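Probable diphthine synthase (Aeropyrum pernix, PDB 1WDE) probably uses S-adenosyl-L-methionine to trimethylate the amino group of the modified histidine of elongation factor 2, giving diphthine in the diphthamide pathway. Local coordinates at residues Y198-A204 / V289-V294. Residues are numbered along the deposited sequence; the frame is centred on the assembly and turned at random.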
ATOM      1  N   TYR A 198       5.059 -10.628  20.079  1.00 30.61           N
ATOM      2  CA  TYR A 198       5.435  -9.284  20.520  1.00 29.08           C
ATOM      3  C   TYR A 198       4.892  -8.902  21.899  1.00 31.87           C
ATOM      4  O   TYR A 198       5.638  -8.410  22.749  1.00 36.29           O
ATOM      5  CB  TYR A 198       4.991  -8.236  19.486  1.00 30.50           C
ATOM      6  CG  TYR A 198       5.191  -6.801  19.949  1.00 30.45           C
ATOM      7  CD1 TYR A 198       6.462  -6.321  20.285  1.00 36.67           C
ATOM      8  CD2 TYR A 198       4.104  -5.931  20.070  1.00 35.18           C
ATOM      9  CE1 TYR A 198       6.639  -5.004  20.735  1.00 34.21           C
ATOM     10  CE2 TYR A 198       4.266  -4.619  20.519  1.00 31.36           C
ATOM     11  CZ  TYR A 198       5.534  -4.165  20.849  1.00 32.49           C
ATOM     12  OH  TYR A 198       5.692  -2.877  21.302  1.00 29.59           O
ATOM     13  N   ALA A 199       3.601  -9.120  22.131  1.00 35.02           N
ATOM     14  CA  ALA A 199       3.006  -8.782  23.424  1.00 44.73           C
ATOM     15  C   ALA A 199       3.700  -9.577  24.534  1.00 48.29           C
ATOM     16  O   ALA A 199       3.893  -9.083  25.646  1.00 48.44           O
ATOM     17  CB  ALA A 199       1.512  -9.086  23.411  1.00 45.67           C
ATOM     18  N   ARG A 200       4.073 -10.810  24.215  1.00 52.94           N
ATOM     19  CA  ARG A 200       4.764 -11.676  25.163  1.00 57.85           C
ATOM     20  C   ARG A 200       6.031 -10.993  25.686  1.00 56.22           C
ATOM     21  O   ARG A 200       6.216 -10.868  26.894  1.00 55.15           O
ATOM     22  CB  ARG A 200       5.142 -13.002  24.488  1.00 62.05           C
ATOM     23  CG  ARG A 200       5.806 -14.001  25.424  1.00 69.78           C
ATOM     24  CD  ARG A 200       6.650 -15.021  24.673  1.00 69.18           C
ATOM     25  NE  ARG A 200       7.494 -15.777  25.595  1.00 72.50           N
ATOM     26  CZ  ARG A 200       8.537 -16.514  25.226  1.00 73.49           C
ATOM     27  NH1 ARG A 200       8.873 -16.599  23.946  1.00 73.55           N
ATOM     28  NH2 ARG A 200       9.249 -17.161  26.142  1.00 75.77           N
ATOM     29  N   GLU A 201       6.893 -10.553  24.769  1.00 56.22           N
ATOM     30  CA  GLU A 201       8.147  -9.886  25.122  1.00 57.41           C
ATOM     31  C   GLU A 201       7.971  -8.438  25.580  1.00 59.06           C
ATOM     32  O   GLU A 201       8.858  -7.875  26.225  1.00 60.95           O
ATOM     33  CB  GLU A 201       9.111  -9.902  23.932  1.00 61.61           C
ATOM     34  CG  GLU A 201       8.626  -9.097  22.728  1.00 71.05           C
ATOM     35  CD  GLU A 201       9.651  -9.031  21.601  1.00 74.96           C
ATOM     36  OE1 GLU A 201      10.688  -8.353  21.773  1.00 80.43           O
ATOM     37  OE2 GLU A 201       9.423  -9.662  20.545  1.00 72.52           O
ATOM     38  N   ALA A 202       6.843  -7.830  25.229  1.00 53.45           N
ATOM     39  CA  ALA A 202       6.577  -6.448  25.611  1.00 49.15           C
ATOM     40  C   ALA A 202       5.926  -6.400  26.988  1.00 50.61           C
ATOM     41  O   ALA A 202       5.814  -5.334  27.593  1.00 49.93           O
ATOM     42  CB  ALA A 202       5.674  -5.791  24.587  1.00 51.40           C
ATOM     43  N   GLY A 203       5.508  -7.563  27.478  1.00 47.13           N
ATOM     44  CA  GLY A 203       4.875  -7.631  28.781  1.00 48.89           C
ATOM     45  C   GLY A 203       3.484  -7.027  28.772  1.00 51.08           C
ATOM     46  O   GLY A 203       3.193  -6.105  29.538  1.00 54.75           O
ATOM     47  N   ALA A 204       2.622  -7.544  27.902  1.00 45.14           N
ATOM     48  CA  ALA A 204       1.257  -7.045  27.802  1.00 40.63           C
ATOM     49  C   ALA A 204       0.412  -8.045  27.046  1.00 35.97           C
ATOM     50  O   ALA A 204       0.932  -8.872  26.311  1.00 32.05           O
ATOM     51  CB  ALA A 204       1.237  -5.701  27.090  1.00 41.50           C
ATOM     52  N   VAL A 289       4.514   0.667  27.355  1.00 39.62           N
ATOM     53  CA  VAL A 289       4.776  -0.681  26.879  1.00 34.69           C
ATOM     54  C   VAL A 289       5.270  -0.743  25.431  1.00 39.69           C
ATOM     55  O   VAL A 289       6.220  -1.476  25.105  1.00 35.24           O
ATOM     56  CB  VAL A 289       3.482  -1.520  26.957  1.00 45.41           C
ATOM     57  CG1 VAL A 289       3.726  -2.930  26.439  1.00 49.08           C
ATOM     58  CG2 VAL A 289       2.970  -1.543  28.377  1.00 47.42           C
ATOM     59  N   TYR A 290       4.630   0.030  24.556  1.00 33.11           N
ATOM     60  CA  TYR A 290       4.955  -0.035  23.145  1.00 37.02           C
ATOM     61  C   TYR A 290       6.179   0.711  22.624  1.00 41.33           C
ATOM     62  O   TYR A 290       6.323   0.895  21.424  1.00 38.91           O
ATOM     63  CB  TYR A 290       3.711   0.333  22.339  1.00 35.79           C
ATOM     64  CG  TYR A 290       2.482  -0.468  22.752  1.00 27.87           C
ATOM     65  CD1 TYR A 290       2.463  -1.862  22.652  1.00 29.27           C
ATOM     66  CD2 TYR A 290       1.346   0.172  23.244  1.00 21.69           C
ATOM     67  CE1 TYR A 290       1.337  -2.598  23.032  1.00 25.65           C
ATOM     68  CE2 TYR A 290       0.215  -0.550  23.622  1.00 24.87           C
ATOM     69  CZ  TYR A 290       0.223  -1.937  23.510  1.00 29.68           C
ATOM     70  OH  TYR A 290      -0.904  -2.649  23.840  1.00 26.98           O
HETATM   71  N   MSE A 291       7.064   1.123  23.520  1.00 53.27           N
HETATM   72  CA  MSE A 291       8.298   1.795  23.110  1.00 63.90           C
HETATM   73  C   MSE A 291       9.457   1.012  23.748  1.00 62.29           C
HETATM   74  O   MSE A 291       9.494   0.853  24.968  1.00 65.70           O
HETATM   75  CB  MSE A 291       8.305   3.261  23.589  1.00 74.14           C
HETATM   76  CG  MSE A 291       7.190   4.147  22.994  1.00 90.37           C
HETATM   77 SE   MSE A 291       7.209   6.056  23.516  1.00116.52          SE
HETATM   78  CE  MSE A 291       8.093   6.798  21.960  1.00103.54           C
ATOM     79  N   GLU A 292      10.376   0.484  22.939  1.00 61.44           N
ATOM     80  CA  GLU A 292      11.512  -0.248  23.500  1.00 64.30           C
ATOM     81  C   GLU A 292      12.852   0.080  22.847  1.00 69.06           C
ATOM     82  O   GLU A 292      13.776   0.518  23.539  1.00 71.90           O
ATOM     83  CB  GLU A 292      11.288  -1.756  23.447  1.00 62.57           C
ATOM     84  CG  GLU A 292       9.884  -2.173  23.784  1.00 59.65           C
ATOM     85  CD  GLU A 292       8.971  -2.057  22.583  1.00 59.73           C
ATOM     86  OE1 GLU A 292       9.454  -1.572  21.531  1.00 57.12           O
ATOM     87  OE2 GLU A 292       7.786  -2.451  22.694  1.00 35.72           O
ATOM     88  N   PRO A 293      12.993  -0.128  21.518  1.00 67.61           N
ATOM     89  CA  PRO A 293      12.091  -0.641  20.475  1.00 65.95           C
ATOM     90  C   PRO A 293      12.248  -2.146  20.250  1.00 64.06           C
ATOM     91  O   PRO A 293      12.813  -2.848  21.077  1.00 61.58           O
ATOM     92  CB  PRO A 293      12.515   0.136  19.221  1.00 66.34           C
ATOM     93  CG  PRO A 293      13.314   1.301  19.749  1.00 67.90           C
ATOM     94  CD  PRO A 293      14.058   0.664  20.886  1.00 71.25           C
ATOM     95  N   VAL A 294      11.760  -2.626  19.111  1.00 62.03           N
ATOM     96  CA  VAL A 294      11.843  -4.043  18.773  1.00 67.66           C
ATOM     97  C   VAL A 294      12.373  -4.222  17.350  1.00 72.33           C
ATOM     98  O   VAL A 294      11.698  -4.888  16.535  1.00 75.08           O
ATOM     99  CB  VAL A 294      10.458  -4.727  18.877  1.00 67.16           C
ATOM    100  CG1 VAL A 294      10.601  -6.226  18.711  1.00 65.66           C
ATOM    101  CG2 VAL A 294       9.820  -4.406  20.215  1.00 66.71           C
ATOM    102  OXT VAL A 294      13.466  -3.690  17.064  1.00 81.87           O
TER
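A chi1 of 173° turns the Tyr198 ring beside its own carbonyl carbon and out from the last turns of its helix toward Glu292, whose chain bends at chi2 (83°) to bring its carboxylate to meet the phenol. Tyr198 OH donates to the syn lone pair of Glu292 OE2 at 2.6 Å, ring and carboxylate planes standing nearly perpendicular (88°). Glu292 OE1 forms a salt bridge with Arg157 of helix 153-165, so the two oxygens tie the C-terminal tail to two different helices. The same phenol oxygen lies in the plane of the Tyr290 ring, at its edge, 3.6 Å from Tyr290 CD1, while Val294 CG2 presses on the Tyr198 ring edge, 3.3 Å from CE1. In this tetrapyrrole-methylase fold the contact fastens the end of the chain, beyond helix 277-287, against the C-terminal end of helix 184-202, away from the residues predicted to bind S-adenosyl-L-methionine. There Gly203 leaves helical geometry with positive phi, and Val289 CG1 sits against Ala202 CB (3.9 Å) and Ala204 CB (3.8 Å). A phenylalanine in place of Tyr198 would probably leave Glu292 OE2 without its hydroxyl donor and the tail held less firmly to helix 184-202.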